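PDB 5F8V: aminotransferase, class V family protein from Trichomonas vaginalis, which probably catalyses the pyridoxal-phosphate-dependent transamination between O-phospho-L-serine and 2-oxoglutarate, giving 3-phosphooxypyruvate and L-glutamate in serine biosynthesis. Local coordinates for residues P133-L144 with Q160-P171. Residues are numbered along the deposited sequence; the frame is centred on the assembly and turned at random.
Sequences PVEVPARDTWKL and QGIEFQQFPDVP
Arg139 holds the backbone carbonyl of Asp169 through NE and NH2, which share the one oxygen. Arg139 NE donates to Asp169 O at 2.9 Å, and NH2 of the same guanidinium gives a second bond to that oxygen, which sits in the guanidinium plane, at its edge. CG of Arg139 is anti to the backbone N (chi1 176°) and the chain bends at chi2 (58°). This carries CD over one face of the Trp142 ring and the guanidinium on to Asp169. Within its own segment, Trp142 NE1 donates to Pro137 O at 2.9 Å from above the carbonyl plane.

The apolar contacts fall into two groups. In the first, the six-membered end of the indole presents its edge: Trp142 CH2 meets Pro168 CB at 3.8 Å, and CZ3 touches Val170 CG1. That same methyl packs against Leu144 CD1, which also reaches Pro171 CD at 3.6 Å.

In the second group, Val136 CG2 makes a CH-pi contact over a face of Phe164, 4.0 Å from the ring centroid. It also touches Ile162 CG2. Further along, Ile162 CD1 meets Pro133 CG at 3.7 Å.

Both largely loop segments pack beside strand 148-154 of the mixed sheet of this class-V aminotransferase. Its Phe151 meets Trp142, Leu144 and Val170; its Tyr153 meets Phe164 edge-to-face. Two bonds to one oxygen hold the guanidinium in plane with it, and the positive charge probably strengthens them; the rest of the contact is apolar.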
ATOM      1  N   PRO A 133      19.267   8.145 -23.996  1.00 27.98           N
ATOM      2  CA  PRO A 133      20.637   8.326 -23.514  1.00 26.66           C
ATOM      3  C   PRO A 133      21.445   7.043 -23.616  1.00 25.03           C
ATOM      4  O   PRO A 133      20.888   5.959 -23.504  1.00 24.70           O
ATOM      5  CB  PRO A 133      20.452   8.742 -22.052  1.00 27.19           C
ATOM      6  CG  PRO A 133      19.114   8.219 -21.676  1.00 27.90           C
ATOM      7  CD  PRO A 133      18.281   8.317 -22.916  1.00 28.22           C
ATOM      8  N   VAL A 134      22.743   7.187 -23.861  1.00 23.42           N
ATOM      9  CA  VAL A 134      23.673   6.058 -23.962  1.00 22.96           C
ATOM     10  C   VAL A 134      24.578   5.936 -22.731  1.00 22.50           C
ATOM     11  O   VAL A 134      25.381   5.009 -22.643  1.00 20.74           O
ATOM     12  CB  VAL A 134      24.549   6.146 -25.241  1.00 23.60           C
ATOM     13  CG1 VAL A 134      23.670   6.317 -26.478  1.00 24.00           C
ATOM     14  CG2 VAL A 134      25.584   7.269 -25.150  1.00 23.41           C
ATOM     15  N   GLU A 135      24.436   6.868 -21.786  1.00 22.80           N
ATOM     16  CA  GLU A 135      25.329   6.962 -20.640  1.00 23.40           C
ATOM     17  C   GLU A 135      24.732   7.910 -19.603  1.00 23.39           C
ATOM     18  O   GLU A 135      23.781   8.641 -19.892  1.00 23.62           O
ATOM     19  CB  GLU A 135      26.722   7.471 -21.083  1.00 23.75           C
ATOM     20  CG  GLU A 135      26.712   8.853 -21.747  1.00 24.39           C
ATOM     21  CD  GLU A 135      28.062   9.286 -22.321  1.00 25.03           C
ATOM     22  OE1 GLU A 135      29.108   8.673 -22.007  1.00 25.27           O
ATOM     23  OE2 GLU A 135      28.076  10.262 -23.099  1.00 25.71           O
ATOM     24  N   VAL A 136      25.289   7.877 -18.396  1.00 23.43           N
ATOM     25  CA  VAL A 136      25.100   8.950 -17.425  1.00 24.32           C
ATOM     26  C   VAL A 136      26.040  10.084 -17.860  1.00 24.88           C
ATOM     27  O   VAL A 136      27.214   9.822 -18.144  1.00 24.04           O
ATOM     28  CB  VAL A 136      25.454   8.495 -15.998  1.00 24.43           C
ATOM     29  CG1 VAL A 136      25.428   9.666 -15.017  1.00 24.65           C
ATOM     30  CG2 VAL A 136      24.502   7.392 -15.558  1.00 24.34           C
ATOM     31  N   PRO A 137      25.539  11.338 -17.923  1.00 25.75           N
ATOM     32  CA  PRO A 137      26.421  12.450 -18.304  1.00 24.81           C
ATOM     33  C   PRO A 137      27.639  12.555 -17.396  1.00 24.62           C
ATOM     34  O   PRO A 137      27.546  12.240 -16.202  1.00 24.37           O
ATOM     35  CB  PRO A 137      25.521  13.677 -18.149  1.00 24.96           C
ATOM     36  CG  PRO A 137      24.147  13.151 -18.363  1.00 25.02           C
ATOM     37  CD  PRO A 137      24.151  11.802 -17.723  1.00 25.33           C
ATOM     38  N   ALA A 138      28.765  12.965 -17.977  1.00 24.17           N
ATOM     39  CA  ALA A 138      30.055  12.970 -17.292  1.00 24.33           C
ATOM     40  C   ALA A 138      30.012  13.837 -16.030  1.00 23.96           C
ATOM     41  O   ALA A 138      29.414  14.918 -16.036  1.00 23.33           O
ATOM     42  CB  ALA A 138      31.145  13.460 -18.232  1.00 24.67           C
ATOM     43  N   ARG A 139      30.623  13.330 -14.960  1.00 23.66           N
ATOM     44  CA  ARG A 139      30.628  13.978 -13.640  1.00 23.70           C
ATOM     45  C   ARG A 139      31.025  15.461 -13.684  1.00 23.57           C
ATOM     46  O   ARG A 139      30.409  16.292 -13.017  1.00 22.64           O
ATOM     47  CB  ARG A 139      31.552  13.202 -12.681  1.00 23.89           C
ATOM     48  CG  ARG A 139      31.739  13.794 -11.284  1.00 23.92           C
ATOM     49  CD  ARG A 139      30.417  13.945 -10.554  1.00 24.00           C
ATOM     50  NE  ARG A 139      30.547  14.610  -9.255  1.00 23.96           N
ATOM     51  CZ  ARG A 139      30.590  15.933  -9.060  1.00 24.41           C
ATOM     52  NH1 ARG A 139      30.531  16.798 -10.080  1.00 23.91           N
ATOM     53  NH2 ARG A 139      30.711  16.408  -7.820  1.00 24.62           N
ATOM     54  N   ASP A 140      32.023  15.785 -14.503  1.00 24.20           N
ATOM     55  CA  ASP A 140      32.572  17.142 -14.571  1.00 24.62           C
ATOM     56  C   ASP A 140      31.659  18.169 -15.260  1.00 24.04           C
ATOM     57  O   ASP A 140      31.957  19.360 -15.209  1.00 23.51           O
ATOM     58  CB  ASP A 140      33.953  17.131 -15.252  1.00 25.15           C
ATOM     59  CG  ASP A 140      34.955  16.225 -14.546  1.00 25.78           C
ATOM     60  OD1 ASP A 140      35.064  16.279 -13.306  1.00 27.34           O
ATOM     61  OD2 ASP A 140      35.658  15.461 -15.238  1.00 27.16           O
ATOM     62  N   THR A 141      30.576  17.725 -15.909  1.00 22.58           N
ATOM     63  CA  THR A 141      29.575  18.636 -16.494  1.00 22.00           C
ATOM     64  C   THR A 141      28.417  18.946 -15.548  1.00 22.13           C
ATOM     65  O   THR A 141      27.588  19.809 -15.850  1.00 21.96           O
ATOM     66  CB  THR A 141      28.948  18.046 -17.781  1.00 22.05           C
ATOM     67  OG1 THR A 141      28.231  16.846 -17.465  1.00 21.63           O
ATOM     68  CG2 THR A 141      30.016  17.741 -18.812  1.00 22.31           C
ATOM     69  N   TRP A 142      28.346  18.227 -14.428  1.00 22.22           N
ATOM     70  CA  TRP A 142      27.279  18.401 -13.452  1.00 23.39           C
ATOM     71  C   TRP A 142      27.381  19.789 -12.824  1.00 24.62           C
ATOM     72  O   TRP A 142      28.469  20.208 -12.414  1.00 23.61           O
ATOM     73  CB  TRP A 142      27.374  17.337 -12.348  1.00 23.32           C
ATOM     74  CG  TRP A 142      27.178  15.903 -12.810  1.00 23.19           C
ATOM     75  CD1 TRP A 142      27.040  15.455 -14.096  1.00 22.77           C
ATOM     76  CD2 TRP A 142      27.150  14.736 -11.978  1.00 23.33           C
ATOM     77  NE1 TRP A 142      26.922  14.088 -14.115  1.00 22.88           N
ATOM     78  CE2 TRP A 142      26.979  13.619 -12.830  1.00 22.83           C
ATOM     79  CE3 TRP A 142      27.231  14.527 -10.594  1.00 23.26           C
ATOM     80  CZ2 TRP A 142      26.904  12.312 -12.347  1.00 23.05           C
ATOM     81  CZ3 TRP A 142      27.160  13.226 -10.110  1.00 23.22           C
ATOM     82  CH2 TRP A 142      27.002  12.131 -10.988  1.00 23.60           C
ATOM     83  N   LYS A 143      26.246  20.488 -12.767  1.00 25.98           N
ATOM     84  CA  LYS A 143      26.139  21.804 -12.139  1.00 27.62           C
ATOM     85  C   LYS A 143      25.365  21.647 -10.833  1.00 28.22           C
ATOM     86  O   LYS A 143      24.136  21.564 -10.840  1.00 29.02           O
ATOM     87  CB  LYS A 143      25.447  22.803 -13.084  1.00 29.11           C
ATOM     88  CG  LYS A 143      26.399  23.632 -13.948  1.00 30.69           C
ATOM     89  CD  LYS A 143      27.334  22.774 -14.790  1.00 32.22           C
ATOM     90  CE  LYS A 143      28.351  23.610 -15.544  1.00 33.97           C
ATOM     91  NZ  LYS A 143      29.371  22.753 -16.220  1.00 34.92           N
ATOM     92  N   LEU A 144      26.097  21.583  -9.720  1.00 28.43           N
ATOM     93  CA  LEU A 144      25.498  21.394  -8.399  1.00 28.40           C
ATOM     94  C   LEU A 144      25.102  22.740  -7.791  1.00 28.21           C
ATOM     95  O   LEU A 144      25.664  23.776  -8.139  1.00 28.00           O
ATOM     96  CB  LEU A 144      26.464  20.657  -7.462  1.00 28.71           C
ATOM     97  CG  LEU A 144      27.162  19.396  -7.985  1.00 28.71           C
ATOM     98  CD1 LEU A 144      27.868  18.695  -6.832  1.00 28.98           C
ATOM     99  CD2 LEU A 144      26.203  18.446  -8.692  1.00 28.03           C
ATOM    100  N   GLN A 160      15.499   2.684 -19.644  1.00 13.81           N
ATOM    101  CA  GLN A 160      16.704   2.967 -20.426  1.00 13.20           C
ATOM    102  C   GLN A 160      17.795   1.896 -20.254  1.00 12.69           C
ATOM    103  O   GLN A 160      18.665   1.760 -21.112  1.00 12.51           O
ATOM    104  CB  GLN A 160      17.257   4.339 -20.068  1.00 13.36           C
ATOM    105  CG  GLN A 160      16.419   5.510 -20.568  1.00 13.92           C
ATOM    106  CD  GLN A 160      15.170   5.770 -19.749  1.00 14.08           C
ATOM    107  OE1 GLN A 160      15.134   5.535 -18.545  1.00 14.41           O
ATOM    108  NE2 GLN A 160      14.138   6.265 -20.404  1.00 14.61           N
ATOM    109  N   GLY A 161      17.751   1.138 -19.164  1.00 12.05           N
ATOM    110  CA  GLY A 161      18.809   0.165 -18.863  1.00 11.90           C
ATOM    111  C   GLY A 161      20.156   0.802 -18.541  1.00 11.63           C
ATOM    112  O   GLY A 161      21.194   0.288 -18.952  1.00 11.33           O
ATOM    113  N   ILE A 162      20.122   1.918 -17.810  1.00 11.72           N
ATOM    114  CA  ILE A 162      21.327   2.647 -17.355  1.00 11.95           C
ATOM    115  C   ILE A 162      21.479   2.468 -15.834  1.00 12.00           C
ATOM    116  O   ILE A 162      20.596   2.861 -15.087  1.00 11.88           O
ATOM    117  CB  ILE A 162      21.240   4.146 -17.714  1.00 12.00           C
ATOM    118  CG1 ILE A 162      21.128   4.297 -19.242  1.00 12.12           C
ATOM    119  CG2 ILE A 162      22.466   4.913 -17.204  1.00 12.16           C
ATOM    120  CD1 ILE A 162      21.056   5.719 -19.753  1.00 12.19           C
ATOM    121  N   GLU A 163      22.588   1.872 -15.400  1.00 12.35           N
ATOM    122  CA  GLU A 163      22.846   1.564 -13.991  1.00 12.98           C
ATOM    123  C   GLU A 163      24.203   2.099 -13.579  1.00 13.50           C
ATOM    124  O   GLU A 163      25.167   2.013 -14.334  1.00 13.79           O
ATOM    125  CB  GLU A 163      22.814   0.047 -13.741  1.00 13.31           C
ATOM    126  CG  GLU A 163      22.818  -0.367 -12.266  1.00 13.49           C
ATOM    127  CD  GLU A 163      22.607  -1.862 -12.053  1.00 13.55           C
ATOM    128  OE1 GLU A 163      23.159  -2.673 -12.825  1.00 13.77           O
ATOM    129  OE2 GLU A 163      21.882  -2.240 -11.107  1.00 13.98           O
ATOM    130  N   PHE A 164      24.272   2.639 -12.367  1.00 14.48           N
ATOM    131  CA  PHE A 164      25.521   3.123 -11.804  1.00 15.51           C
ATOM    132  C   PHE A 164      26.267   1.944 -11.237  1.00 16.71           C
ATOM    133  O   PHE A 164      25.665   1.114 -10.558  1.00 17.62           O
ATOM    134  CB  PHE A 164      25.260   4.116 -10.675  1.00 15.45           C
ATOM    135  CG  PHE A 164      24.835   5.467 -11.143  1.00 15.60           C
ATOM    136  CD1 PHE A 164      25.723   6.543 -11.103  1.00 15.59           C
ATOM    137  CD2 PHE A 164      23.547   5.679 -11.611  1.00 15.46           C
ATOM    138  CE1 PHE A 164      25.331   7.798 -11.530  1.00 15.58           C
ATOM    139  CE2 PHE A 164      23.148   6.932 -12.037  1.00 15.56           C
ATOM    140  CZ  PHE A 164      24.038   7.997 -11.986  1.00 15.72           C
ATOM    141  N   GLN A 165      27.568   1.869 -11.495  1.00 18.45           N
ATOM    142  CA  GLN A 165      28.407   0.824 -10.893  1.00 20.26           C
ATOM    143  C   GLN A 165      28.804   1.158  -9.445  1.00 20.84           C
ATOM    144  O   GLN A 165      28.974   0.253  -8.629  1.00 20.47           O
ATOM    145  CB  GLN A 165      29.648   0.563 -11.754  1.00 21.33           C
ATOM    146  CG  GLN A 165      29.294   0.077 -13.152  1.00 22.47           C
ATOM    147  CD  GLN A 165      30.474  -0.512 -13.907  1.00 24.09           C
ATOM    148  OE1 GLN A 165      31.602  -0.027 -13.798  1.00 25.67           O
ATOM    149  NE2 GLN A 165      30.217  -1.563 -14.686  1.00 24.76           N
ATOM    150  N   GLN A 166      28.947   2.450  -9.144  1.00 22.18           N
ATOM    151  CA  GLN A 166      29.258   2.935  -7.791  1.00 23.29           C
ATOM    152  C   GLN A 166      28.504   4.236  -7.523  1.00 22.40           C
ATOM    153  O   GLN A 166      28.061   4.892  -8.465  1.00 22.17           O
ATOM    154  CB  GLN A 166      30.771   3.144  -7.638  1.00 25.48           C
ATOM    155  CG  GLN A 166      31.344   4.286  -8.470  1.00 26.94           C
ATOM    156  CD  GLN A 166      32.817   4.112  -8.797  1.00 29.73           C
ATOM    157  OE1 GLN A 166      33.669   4.858  -8.309  1.00 30.96           O
ATOM    158  NE2 GLN A 166      33.124   3.127  -9.636  1.00 31.24           N
ATOM    159  N   PHE A 167      28.351   4.608  -6.252  1.00 21.42           N
ATOM    160  CA  PHE A 167      27.649   5.853  -5.903  1.00 20.79           C
ATOM    161  C   PHE A 167      28.422   7.067  -6.439  1.00 20.56           C
ATOM    162  O   PHE A 167      29.649   7.043  -6.464  1.00 19.44           O
ATOM    163  CB  PHE A 167      27.480   6.016  -4.384  1.00 20.48           C
ATOM    164  CG  PHE A 167      26.566   5.000  -3.726  1.00 20.38           C
ATOM    165  CD1 PHE A 167      25.754   4.121  -4.459  1.00 19.72           C
ATOM    166  CD2 PHE A 167      26.499   4.950  -2.337  1.00 20.06           C
ATOM    167  CE1 PHE A 167      24.934   3.216  -3.815  1.00 19.88           C
ATOM    168  CE2 PHE A 167      25.669   4.048  -1.693  1.00 19.50           C
ATOM    169  CZ  PHE A 167      24.889   3.180  -2.430  1.00 19.52           C
ATOM    170  N   PRO A 168      27.703   8.120  -6.884  1.00 20.94           N
ATOM    171  CA  PRO A 168      28.382   9.365  -7.243  1.00 21.54           C
ATOM    172  C   PRO A 168      29.121  10.003  -6.060  1.00 22.28           C
ATOM    173  O   PRO A 168      28.785   9.742  -4.897  1.00 21.90           O
ATOM    174  CB  PRO A 168      27.239  10.282  -7.692  1.00 21.12           C
ATOM    175  CG  PRO A 168      26.121   9.374  -8.046  1.00 21.22           C
ATOM    176  CD  PRO A 168      26.252   8.207  -7.119  1.00 20.99           C
ATOM    177  N   ASP A 169      30.123  10.816  -6.385  1.00 22.79           N
ATOM    178  CA  ASP A 169      30.861  11.613  -5.415  1.00 23.61           C
ATOM    179  C   ASP A 169      30.378  13.063  -5.503  1.00 22.17           C
ATOM    180  O   ASP A 169      30.700  13.777  -6.452  1.00 21.37           O
ATOM    181  CB  ASP A 169      32.363  11.515  -5.711  1.00 25.59           C
ATOM    182  CG  ASP A 169      33.224  12.191  -4.658  1.00 27.89           C
ATOM    183  OD1 ASP A 169      32.770  12.346  -3.499  1.00 30.59           O
ATOM    184  OD2 ASP A 169      34.378  12.547  -4.992  1.00 29.37           O
ATOM    185  N   VAL A 170      29.572  13.474  -4.526  1.00 20.79           N
ATOM    186  CA  VAL A 170      29.050  14.836  -4.456  1.00 19.97           C
ATOM    187  C   VAL A 170      28.994  15.293  -3.000  1.00 20.44           C
ATOM    188  O   VAL A 170      28.936  14.455  -2.090  1.00 19.66           O
ATOM    189  CB  VAL A 170      27.643  14.969  -5.094  1.00 19.75           C
ATOM    190  CG1 VAL A 170      27.695  14.677  -6.587  1.00 19.90           C
ATOM    191  CG2 VAL A 170      26.623  14.083  -4.394  1.00 19.53           C
ATOM    192  N   PRO A 171      29.009  16.621  -2.763  1.00 21.31           N
ATOM    193  CA  PRO A 171      29.000  17.082  -1.368  1.00 21.28           C
ATOM    194  C   PRO A 171      27.733  16.698  -0.595  1.00 21.07           C
ATOM    195  O   PRO A 171      27.838  16.121   0.489  1.00 20.01           O
ATOM    196  CB  PRO A 171      29.132  18.604  -1.504  1.00 22.02           C
ATOM    197  CG  PRO A 171      29.848  18.797  -2.803  1.00 22.01           C
ATOM    198  CD  PRO A 171      29.244  17.744  -3.695  1.00 21.84           C
TER